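Local structure of putative LacI-family transcriptional regulator (Bacteroides fragilis, 3GBV) at residues A[41-46]-A[268-273]; A[139-144]-A[193-198]; A[163-168]-A[172-177]. The protein probably regulates transcription as a LacI-family DNA-binding repressor or activator whose periplasmic-binding-protein-like domain would sense a small effector. All coordinates share one frame; numbering follows the deposited sequence.

Interaction 1 (A[41-46]-A[268-273]); sequences FNISAN and HLIFRK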
loop_
_atom_site.group_PDB
_atom_site.type_symbol
_atom_site.label_atom_id
_atom_site.label_comp_id
_atom_site.label_asym_id
_atom_site.label_seq_id
_atom_site.Cartn_x
_atom_site.Cartn_y
_atom_site.Cartn_z
ATOM N N PHE A 41 -6.795 -30.750 -2.755
ATOM C CA PHE A 41 -7.440 -31.080 -4.018
ATOM C C PHE A 41 -6.438 -31.585 -5.031
ATOM O O PHE A 41 -6.745 -31.714 -6.215
ATOM C CB PHE A 41 -8.164 -29.849 -4.538
ATOM C CG PHE A 41 -9.065 -29.235 -3.521
ATOM C CD1 PHE A 41 -10.166 -29.939 -3.038
ATOM C CD2 PHE A 41 -8.772 -27.994 -2.974
ATOM C CE1 PHE A 41 -10.958 -29.415 -2.019
ATOM C CE2 PHE A 41 -9.557 -27.461 -1.955
ATOM C CZ PHE A 41 -10.651 -28.177 -1.475
ATOM N N ASN A 42 -5.233 -31.864 -4.551
ATOM C CA ASN A 42 -4.162 -32.384 -5.384
ATOM C C ASN A 42 -4.073 -31.695 -6.741
ATOM O O ASN A 42 -4.552 -32.222 -7.750
ATOM C CB ASN A 42 -4.350 -33.891 -5.568
ATOM C CG ASN A 42 -4.464 -34.625 -4.237
ATOM O OD1 ASN A 42 -3.551 -34.579 -3.403
ATOM N ND2 ASN A 42 -5.594 -35.302 -4.029
ATOM N N ILE A 43 -3.460 -30.514 -6.743
ATOM C CA ILE A 43 -3.271 -29.727 -7.956
ATOM C C ILE A 43 -1.780 -29.509 -8.157
ATOM O O ILE A 43 -1.016 -29.510 -7.194
ATOM C CB ILE A 43 -3.932 -28.337 -7.847
ATOM C CG1 ILE A 43 -3.334 -27.572 -6.665
ATOM C CG2 ILE A 43 -5.435 -28.483 -7.689
ATOM C CD1 ILE A 43 -3.752 -26.127 -6.590
ATOM N N SER A 44 -1.366 -29.323 -9.405
ATOM C CA SER A 44 0.039 -29.078 -9.693
ATOM C C SER A 44 0.181 -27.969 -10.725
ATOM O O SER A 44 -0.494 -27.957 -11.759
ATOM C CB SER A 44 0.734 -30.355 -10.184
ATOM O OG SER A 44 0.173 -30.839 -11.389
ATOM N N ALA A 45 1.057 -27.024 -10.423
ATOM C CA ALA A 45 1.299 -25.906 -11.308
ATOM C C ALA A 45 2.541 -26.201 -12.125
ATOM O O ALA A 45 3.637 -26.336 -11.573
ATOM C CB ALA A 45 1.500 -24.646 -10.501
ATOM N N ASN A 46 2.362 -26.316 -13.436
ATOM C CA ASN A 46 3.481 -26.583 -14.319
ATOM C C ASN A 46 3.959 -25.282 -14.956
ATOM O O ASN A 46 3.374 -24.779 -15.920
ATOM C CB ASN A 46 3.092 -27.595 -15.397
ATOM C CG ASN A 46 4.211 -27.840 -16.381
ATOM O OD1 ASN A 46 5.381 -27.891 -15.999
ATOM N ND2 ASN A 46 3.864 -28.003 -17.653
ATOM N N HIS A 268 -13.000 -22.446 -10.044
ATOM C CA HIS A 268 -13.773 -22.438 -11.277
ATOM C C HIS A 268 -13.904 -23.861 -11.796
ATOM O O HIS A 268 -14.992 -24.308 -12.153
ATOM C CB HIS A 268 -13.098 -21.587 -12.348
ATOM C CG HIS A 268 -13.745 -21.694 -13.695
ATOM N ND1 HIS A 268 -15.036 -21.274 -13.935
ATOM C CD2 HIS A 268 -13.283 -22.181 -14.871
ATOM C CE1 HIS A 268 -15.342 -21.496 -15.201
ATOM N NE2 HIS A 268 -14.296 -22.046 -15.790
ATOM N N LEU A 269 -12.779 -24.567 -11.832
ATOM C CA LEU A 269 -12.730 -25.939 -12.321
ATOM C C LEU A 269 -13.123 -26.951 -11.255
ATOM O O LEU A 269 -13.887 -27.873 -11.525
ATOM C CB LEU A 269 -11.321 -26.254 -12.836
ATOM C CG LEU A 269 -10.855 -25.420 -14.038
ATOM C CD1 LEU A 269 -9.337 -25.506 -14.192
ATOM C CD2 LEU A 269 -11.559 -25.903 -15.295
ATOM N N ILE A 270 -12.605 -26.767 -10.044
ATOM C CA ILE A 270 -12.885 -27.681 -8.941
ATOM C C ILE A 270 -14.156 -27.345 -8.162
ATOM O O ILE A 270 -15.057 -28.172 -8.058
ATOM C CB ILE A 270 -11.697 -27.730 -7.946
ATOM C CG1 ILE A 270 -10.392 -28.007 -8.703
ATOM C CG2 ILE A 270 -11.938 -28.821 -6.905
ATOM C CD1 ILE A 270 -9.149 -28.032 -7.822
ATOM N N PHE A 271 -14.233 -26.136 -7.618
ATOM C CA PHE A 271 -15.397 -25.719 -6.839
ATOM C C PHE A 271 -16.587 -25.262 -7.675
ATOM O O PHE A 271 -17.606 -24.848 -7.122
ATOM C CB PHE A 271 -15.008 -24.596 -5.878
ATOM C CG PHE A 271 -14.125 -25.041 -4.752
ATOM C CD1 PHE A 271 -14.610 -25.076 -3.449
ATOM C CD2 PHE A 271 -12.814 -25.443 -4.990
ATOM C CE1 PHE A 271 -13.803 -25.507 -2.396
ATOM C CE2 PHE A 271 -12.002 -25.876 -3.945
ATOM C CZ PHE A 271 -12.500 -25.906 -2.647
ATOM N N ARG A 272 -16.458 -25.331 -8.997
ATOM C CA ARG A 272 -17.534 -24.914 -9.892
ATOM C C ARG A 272 -18.129 -23.577 -9.429
ATOM O O ARG A 272 -19.345 -23.399 -9.424
ATOM C CB ARG A 272 -18.636 -25.985 -9.933
ATOM C CG ARG A 272 -18.207 -27.355 -10.467
ATOM C CD ARG A 272 -17.775 -27.279 -11.924
ATOM N NE ARG A 272 -17.463 -28.581 -12.520
ATOM C CZ ARG A 272 -18.363 -29.521 -12.800
ATOM N NH1 ARG A 272 -19.645 -29.326 -12.535
ATOM N NH2 ARG A 272 -17.984 -30.650 -13.376
ATOM N N LYS A 273 -17.269 -22.644 -9.035
ATOM C CA LYS A 273 -17.713 -21.331 -8.570
ATOM C C LYS A 273 -17.721 -20.280 -9.672
ATOM O O LYS A 273 -17.162 -20.475 -10.751
ATOM C CB LYS A 273 -16.810 -20.820 -7.445
ATOM C CG LYS A 273 -17.009 -21.448 -6.084
ATOM C CD LYS A 273 -15.996 -20.860 -5.109
ATOM C CE LYS A 273 -16.176 -21.387 -3.693
ATOM N NZ LYS A 273 -17.469 -20.942 -3.091
#
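Phe41 and Phe271 form the aromatic part of this contact, an offset edge-to-face pair whose ring centroids lie 4.9 Å apart and whose planes meet at 82°. Phe271 presents its edge, with CE2 and CZ leading, to one face of Phe41. The approach is toward the rim of that face and not over its middle: Phe271 CE2 is 3.5 Å from Phe41 CE2 and 4.0 Å from Phe41 CD2. The still closer approach of the two CZ atoms in the model is doubtful. CG of Phe271 is trans to its carbonyl carbon (chi1 -70°), and from there the far end of the ring reaches back to Phe41, although its first side-chain bond does not point at the loop.

The aliphatic part centres on Ile270. With chi2 near 178° its chain is extended, and the terminal CD1 touches both residues of the other segment, 3.7 Å from Ile43 CG2 and 3.9 Å from Phe41 CB. Ile43 and Ile270 cross at about a right angle. Ile43 also rests on Ile262 and Cys266, earlier in the same helix, and both isoleucines touch Tyr9 of the adjoining strand.

These residues join the start of strand 43-50, an outermost strand of the six-stranded parallel sheet, to the end of helix 254-270 (Ile270) and the residue just after it (Phe271). That helix follows strand 246-251 of the other sheet, so the chain has just crossed back between the two subdomains, as in other LacI-type folds.

No hydrogen bond or charge pair spans the segments. The contact therefore depends on shape and dispersion, helped perhaps by the weakly positive C-H edge of Phe271 over the pi face of Phe41, and its inner part, at Ile43, is the buried one.

Interaction 2 (A[139-144]-A[193-198]); sequences VIFRKI and DFFREH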
loop_
_atom_site.group_PDB
_atom_site.type_symbol
_atom_site.label_atom_id
_atom_site.label_comp_id
_atom_site.label_asym_id
_atom_site.label_seq_id
_atom_site.Cartn_x
_atom_site.Cartn_y
_atom_site.Cartn_z
ATOM N N VAL A 139 11.749 12.909 -18.349
ATOM C CA VAL A 139 12.011 11.879 -19.336
ATOM C C VAL A 139 11.475 10.517 -18.953
ATOM O O VAL A 139 11.493 10.129 -17.787
ATOM C CB VAL A 139 13.524 11.756 -19.619
ATOM C CG1 VAL A 139 14.269 11.440 -18.330
ATOM C CG2 VAL A 139 13.775 10.680 -20.672
ATOM N N ILE A 140 10.981 9.807 -19.957
ATOM C CA ILE A 140 10.474 8.458 -19.784
ATOM C C ILE A 140 11.601 7.533 -20.230
ATOM O O ILE A 140 12.150 7.710 -21.318
ATOM C CB ILE A 140 9.267 8.175 -20.698
ATOM C CG1 ILE A 140 8.090 9.071 -20.315
ATOM C CG2 ILE A 140 8.904 6.695 -20.613
ATOM C CD1 ILE A 140 6.950 9.015 -21.291
ATOM N N PHE A 141 11.942 6.558 -19.394
ATOM C CA PHE A 141 12.986 5.597 -19.719
ATOM C C PHE A 141 12.343 4.280 -20.144
ATOM O O PHE A 141 11.458 3.753 -19.452
ATOM C CB PHE A 141 13.876 5.338 -18.502
ATOM C CG PHE A 141 14.731 6.505 -18.110
ATOM C CD1 PHE A 141 15.882 6.820 -18.837
ATOM C CD2 PHE A 141 14.388 7.296 -17.017
ATOM C CE1 PHE A 141 16.682 7.909 -18.478
ATOM C CE2 PHE A 141 15.178 8.386 -16.649
ATOM C CZ PHE A 141 16.326 8.693 -17.380
ATOM N N ARG A 142 12.788 3.748 -21.279
ATOM C CA ARG A 142 12.274 2.482 -21.775
ATOM C C ARG A 142 13.422 1.570 -22.123
ATOM O O ARG A 142 14.576 1.996 -22.212
ATOM C CB ARG A 142 11.450 2.649 -23.054
ATOM C CG ARG A 142 10.269 3.573 -22.984
ATOM C CD ARG A 142 9.382 3.329 -24.198
ATOM N NE ARG A 142 8.447 4.420 -24.426
ATOM C CZ ARG A 142 8.711 5.470 -25.194
ATOM N NH1 ARG A 142 9.881 5.563 -25.814
ATOM N NH2 ARG A 142 7.814 6.438 -25.330
ATOM N N LYS A 143 13.086 0.304 -22.322
ATOM C CA LYS A 143 14.061 -0.677 -22.735
ATOM C C LYS A 143 13.369 -1.646 -23.680
ATOM O O LYS A 143 12.611 -2.525 -23.259
ATOM C CB LYS A 143 14.663 -1.424 -21.555
ATOM C CG LYS A 143 16.060 -1.870 -21.911
ATOM C CD LYS A 143 16.688 -2.825 -20.930
ATOM C CE LYS A 143 18.057 -3.204 -21.460
ATOM N NZ LYS A 143 18.904 -3.888 -20.458
ATOM N N ILE A 144 13.661 -1.475 -24.963
ATOM C CA ILE A 144 13.048 -2.269 -26.012
ATOM C C ILE A 144 13.876 -3.413 -26.579
ATOM O O ILE A 144 15.108 -3.399 -26.542
ATOM C CB ILE A 144 12.635 -1.359 -27.174
ATOM C CG1 ILE A 144 13.879 -0.742 -27.814
ATOM C CG2 ILE A 144 11.734 -0.244 -26.661
ATOM C CD1 ILE A 144 13.585 0.121 -29.009
ATOM N N ASP A 193 25.183 9.726 -23.365
ATOM C CA ASP A 193 24.798 10.636 -24.433
ATOM C C ASP A 193 23.574 11.453 -24.037
ATOM O O ASP A 193 23.554 12.666 -24.219
ATOM C CB ASP A 193 24.525 9.867 -25.736
ATOM C CG ASP A 193 25.797 9.265 -26.342
ATOM O OD1 ASP A 193 26.828 9.970 -26.385
ATOM O OD2 ASP A 193 25.769 8.095 -26.784
ATOM N N PHE A 194 22.564 10.793 -23.473
ATOM C CA PHE A 194 21.345 11.486 -23.066
ATOM C C PHE A 194 21.606 12.592 -22.052
ATOM O O PHE A 194 21.193 13.733 -22.250
ATOM C CB PHE A 194 20.327 10.500 -22.470
ATOM C CG PHE A 194 19.110 11.172 -21.888
ATOM C CD1 PHE A 194 18.091 11.628 -22.716
ATOM C CD2 PHE A 194 19.017 11.411 -20.517
ATOM C CE1 PHE A 194 16.999 12.319 -22.190
ATOM C CE2 PHE A 194 17.929 12.101 -19.980
ATOM C CZ PHE A 194 16.918 12.558 -20.817
ATOM N N PHE A 195 22.283 12.257 -20.962
ATOM C CA PHE A 195 22.556 13.248 -19.932
ATOM C C PHE A 195 23.516 14.320 -20.418
ATOM O O PHE A 195 23.562 15.421 -19.866
ATOM C CB PHE A 195 23.092 12.564 -18.679
ATOM C CG PHE A 195 22.023 11.911 -17.854
ATOM C CD1 PHE A 195 22.106 10.566 -17.515
ATOM C CD2 PHE A 195 20.923 12.647 -17.417
ATOM C CE1 PHE A 195 21.106 9.959 -16.753
ATOM C CE2 PHE A 195 19.917 12.049 -16.653
ATOM C CZ PHE A 195 20.012 10.703 -16.321
ATOM N N ARG A 196 24.273 13.995 -21.462
ATOM C CA ARG A 196 25.218 14.936 -22.046
ATOM C C ARG A 196 24.431 15.954 -22.852
ATOM O O ARG A 196 24.602 17.162 -22.693
ATOM C CB ARG A 196 26.193 14.204 -22.965
ATOM C CG ARG A 196 27.067 15.119 -23.806
ATOM C CD ARG A 196 28.084 14.313 -24.593
ATOM N NE ARG A 196 28.922 13.514 -23.705
ATOM C CZ ARG A 196 28.987 12.186 -23.723
ATOM N NH1 ARG A 196 28.263 11.493 -24.595
ATOM N NH2 ARG A 196 29.767 11.551 -22.858
ATOM N N GLU A 197 23.555 15.445 -23.711
ATOM C CA GLU A 197 22.724 16.285 -24.559
ATOM C C GLU A 197 21.587 16.937 -23.764
ATOM O O GLU A 197 21.002 17.935 -24.191
ATOM C CB GLU A 197 22.164 15.448 -25.716
ATOM C CG GLU A 197 21.557 16.272 -26.838
ATOM C CD GLU A 197 22.373 17.519 -27.143
ATOM O OE1 GLU A 197 23.602 17.405 -27.364
ATOM O OE2 GLU A 197 21.778 18.620 -27.157
ATOM N N HIS A 198 21.283 16.376 -22.600
ATOM C CA HIS A 198 20.218 16.915 -21.759
ATOM C C HIS A 198 20.700 17.061 -20.324
ATOM O O HIS A 198 20.159 16.434 -19.419
ATOM C CB HIS A 198 19.006 15.988 -21.808
ATOM C CG HIS A 198 18.435 15.821 -23.181
ATOM N ND1 HIS A 198 17.726 16.818 -23.818
ATOM C CD2 HIS A 198 18.492 14.784 -24.050
ATOM C CE1 HIS A 198 17.373 16.401 -25.021
ATOM N NE2 HIS A 198 17.825 15.171 -25.186
#
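Phe194 swings its ring toward Val139 because CG stands trans to the backbone N (chi1 174°), and Val139, with chi1 58°, turns both methyl groups to meet it. CZ is the ring atom nearest the valine and settles in its fork, 3.7 Å from Val139 CG2 and 3.8 Å from Val139 CG1, and at a similar distance from CB, while CE1 lies beside CG2 and CE2 beside CG1. The two side chains come from opposite directions, and the methyls meet the ring obliquely.

Strand 137-144 lies inside its sheet between strands 173-180 and 203-206, and helix 187-197 connects those two neighbours. The helix thus passes over strand 137-144 in the crossover of a Rossmann-like layer, on the side of Val139 and Phe141; Ile140 faces helix 152-168 on the other side.

A second, looser pair lies beside the first: Phe141 CZ is 4.3 Å from Phe195 CZ. Within the helix the two successive phenylalanines pack on each other, Phe194 CD2 lying 3.8 Å above one face of Phe195, whose CE2 in turn sits at the edge of Phe194. Phe195 is further held by an edge-to-face pair with Phe226 and a cation-pi contact with Lys223. On the outer side of the helix, Arg196 NH1 makes a salt bridge of 2.8 Å with Asp193 OD1, the carboxylate oxygen lying in the guanidinium plane at its edge.

Interaction 3 (A[163-168]-A[172-177]); sequences QYMQEH and CNILEL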
loop_
_atom_site.group_PDB
_atom_site.type_symbol
_atom_site.label_atom_id
_atom_site.label_comp_id
_atom_site.label_asym_id
_atom_site.label_seq_id
_atom_site.Cartn_x
_atom_site.Cartn_y
_atom_site.Cartn_z
ATOM N N GLN A 163 -1.778 11.606 -20.470
ATOM C CA GLN A 163 -3.057 12.282 -20.310
ATOM C C GLN A 163 -2.970 13.257 -19.143
ATOM O O GLN A 163 -3.378 14.415 -19.256
ATOM C CB GLN A 163 -4.187 11.288 -20.050
ATOM C CG GLN A 163 -5.569 11.913 -20.189
ATOM C CD GLN A 163 -6.697 10.946 -19.873
ATOM O OE1 GLN A 163 -6.700 9.795 -20.335
ATOM N NE2 GLN A 163 -7.670 11.411 -19.090
ATOM N N TYR A 164 -2.441 12.780 -18.019
ATOM C CA TYR A 164 -2.297 13.623 -16.840
ATOM C C TYR A 164 -1.410 14.824 -17.172
ATOM O O TYR A 164 -1.716 15.960 -16.803
ATOM C CB TYR A 164 -1.655 12.848 -15.685
ATOM C CG TYR A 164 -1.543 13.664 -14.412
ATOM C CD1 TYR A 164 -2.500 13.549 -13.395
ATOM C CD2 TYR A 164 -0.499 14.579 -14.238
ATOM C CE1 TYR A 164 -2.419 14.325 -12.237
ATOM C CE2 TYR A 164 -0.413 15.364 -13.093
ATOM C CZ TYR A 164 -1.377 15.227 -12.097
ATOM O OH TYR A 164 -1.312 15.996 -10.970
HETATM N N MSE A 165 -0.301 14.562 -17.854
HETATM C CA MSE A 165 0.624 15.625 -18.224
HETATM C C MSE A 165 -0.067 16.649 -19.129
HETATM O O MSE A 165 0.199 17.844 -19.047
HETATM C CB MSE A 165 1.839 15.048 -18.949
HETATM C CG MSE A 165 2.643 14.053 -18.141
HETATM SE SE MSE A 165 3.508 15.023 -16.652
HETATM C CE MSE A 165 4.919 16.050 -17.601
ATOM N N GLN A 166 -0.947 16.182 -20.005
ATOM C CA GLN A 166 -1.658 17.096 -20.892
ATOM C C GLN A 166 -2.634 17.948 -20.079
ATOM O O GLN A 166 -2.736 19.160 -20.268
ATOM C CB GLN A 166 -2.423 16.312 -21.961
ATOM C CG GLN A 166 -1.609 15.940 -23.194
ATOM C CD GLN A 166 -2.280 14.863 -24.034
ATOM O OE1 GLN A 166 -3.509 14.779 -24.095
ATOM N NE2 GLN A 166 -1.472 14.038 -24.695
ATOM N N GLU A 167 -3.336 17.311 -19.153
ATOM C CA GLU A 167 -4.316 18.013 -18.335
ATOM C C GLU A 167 -3.722 18.945 -17.277
ATOM O O GLU A 167 -4.358 19.928 -16.903
ATOM C CB GLU A 167 -5.232 17.001 -17.645
ATOM C CG GLU A 167 -5.874 15.977 -18.582
ATOM C CD GLU A 167 -6.688 14.934 -17.821
ATOM O OE1 GLU A 167 -6.208 14.477 -16.761
ATOM O OE2 GLU A 167 -7.793 14.569 -18.277
ATOM N N HIS A 168 -2.505 18.650 -16.819
ATOM C CA HIS A 168 -1.876 19.440 -15.759
ATOM C C HIS A 168 -0.614 20.238 -16.079
ATOM O O HIS A 168 -0.400 21.304 -15.512
ATOM C CB HIS A 168 -1.590 18.523 -14.577
ATOM C CG HIS A 168 -2.813 17.860 -14.033
ATOM N ND1 HIS A 168 -3.625 18.456 -13.095
ATOM C CD2 HIS A 168 -3.388 16.673 -14.332
ATOM C CE1 HIS A 168 -4.649 17.661 -12.836
ATOM N NE2 HIS A 168 -4.530 16.573 -13.573
ATOM N N CYS A 172 5.182 21.115 -20.048
ATOM C CA CYS A 172 6.357 20.305 -19.762
ATOM C C CYS A 172 6.689 19.415 -20.948
ATOM O O CYS A 172 5.827 18.715 -21.471
ATOM C CB CYS A 172 6.120 19.448 -18.516
ATOM S SG CYS A 172 7.590 18.582 -17.931
ATOM N N ASN A 173 7.947 19.455 -21.370
ATOM C CA ASN A 173 8.426 18.659 -22.488
ATOM C C ASN A 173 8.674 17.238 -22.000
ATOM O O ASN A 173 9.296 17.035 -20.961
ATOM C CB ASN A 173 9.731 19.250 -23.013
ATOM C CG ASN A 173 10.213 18.572 -24.269
ATOM O OD1 ASN A 173 11.359 18.751 -24.683
ATOM N ND2 ASN A 173 9.338 17.799 -24.897
ATOM N N ILE A 174 8.199 16.254 -22.754
ATOM C CA ILE A 174 8.373 14.859 -22.380
ATOM C C ILE A 174 9.401 14.175 -23.276
ATOM O O ILE A 174 9.112 13.815 -24.411
ATOM C CB ILE A 174 7.025 14.106 -22.454
ATOM C CG1 ILE A 174 6.030 14.766 -21.493
ATOM C CG2 ILE A 174 7.220 12.623 -22.128
ATOM C CD1 ILE A 174 4.642 14.164 -21.524
ATOM N N LEU A 175 10.607 14.010 -22.748
ATOM C CA LEU A 175 11.693 13.370 -23.476
ATOM C C LEU A 175 11.579 11.850 -23.351
ATOM O O LEU A 175 10.889 11.328 -22.470
ATOM C CB LEU A 175 13.043 13.835 -22.918
ATOM C CG LEU A 175 13.353 15.339 -22.939
ATOM C CD1 LEU A 175 14.688 15.595 -22.250
ATOM C CD2 LEU A 175 13.391 15.858 -24.378
ATOM N N GLU A 176 12.263 11.142 -24.238
ATOM C CA GLU A 176 12.236 9.691 -24.230
ATOM C C GLU A 176 13.637 9.155 -24.482
ATOM O O GLU A 176 14.382 9.708 -25.284
ATOM C CB GLU A 176 11.299 9.181 -25.326
ATOM C CG GLU A 176 9.860 9.626 -25.183
ATOM C CD GLU A 176 9.066 9.434 -26.467
ATOM O OE1 GLU A 176 9.253 10.250 -27.395
ATOM O OE2 GLU A 176 8.265 8.473 -26.552
ATOM N N LEU A 177 14.001 8.092 -23.779
ATOM C CA LEU A 177 15.299 7.473 -23.969
ATOM C C LEU A 177 15.052 5.984 -24.069
ATOM O O LEU A 177 14.584 5.362 -23.116
ATOM C CB LEU A 177 16.237 7.756 -22.796
ATOM C CG LEU A 177 17.573 7.013 -22.925
ATOM C CD1 LEU A 177 18.333 7.518 -24.144
ATOM C CD2 LEU A 177 18.398 7.212 -21.674
#
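Tyr164 and His168, the flat groups beside the contact of Met165 with Cys172 and Ile174, lie ring against ring one helical turn apart. His168 CD2 sits 3.1 Å above the centre of one face of the Tyr164 ring, and Tyr164 CZ lies over one face of the imidazole, nearer its rim. Tyr164 C lies at the imidazole edge. Tyr164 also makes an edge-to-face pair with Tyr122 of helix 117-131.

Across the segments the work falls to Met165, modelled as selenomethionine. Its chain bends twice, at chi2 (-68°) and chi3 (-72°), which curls the terminal methyl round to Cys172: CE is 3.7 Å from Cys172 SG and equally near the cysteine CB. The root of Met165 serves Ile174, whose CD1 lies 3.9 Å from Met165 CB and just as far from Met165 CG. Met165 touches the strand through its root and the residue just ahead of the strand through its terminal methyl.

Helix 152-168 belongs to a beta-alpha-beta crossover joining the parallel neighbours 137-144 and 173-180, and this contact lies at the short connection from the helix end to the returning strand. On the side toward helix 117-131, Gln163 NE2 donates a long, nearly straight hydrogen bond to Glu167 OE2 (3.3 Å), while Glu167 OE1 bonds Tyr122 OH. Polar groups thus pair along the helix, whereas helix and strand adhere through apolar and sulfur-containing groups without directional bonds.

Interactions 2 and 3 are buried and belong to the same mixed sheet, their centres about 15 Å apart; interaction 1 lies on the far side of the chain's centre, about 46 and 45 Å away, at the partly exposed margin of the parallel sheet. The helices of 2 and 3 cover the two faces of neighbouring strands 137-144 and 173-180, which are tied by a probable backbone hydrogen bond from Ile140 to Leu175. All three are apolar across their segments. Interaction 1 uses a defined aromatic pair, interaction 2 a ring in a valine fork, and interaction 3 a twice-bent selenomethionine.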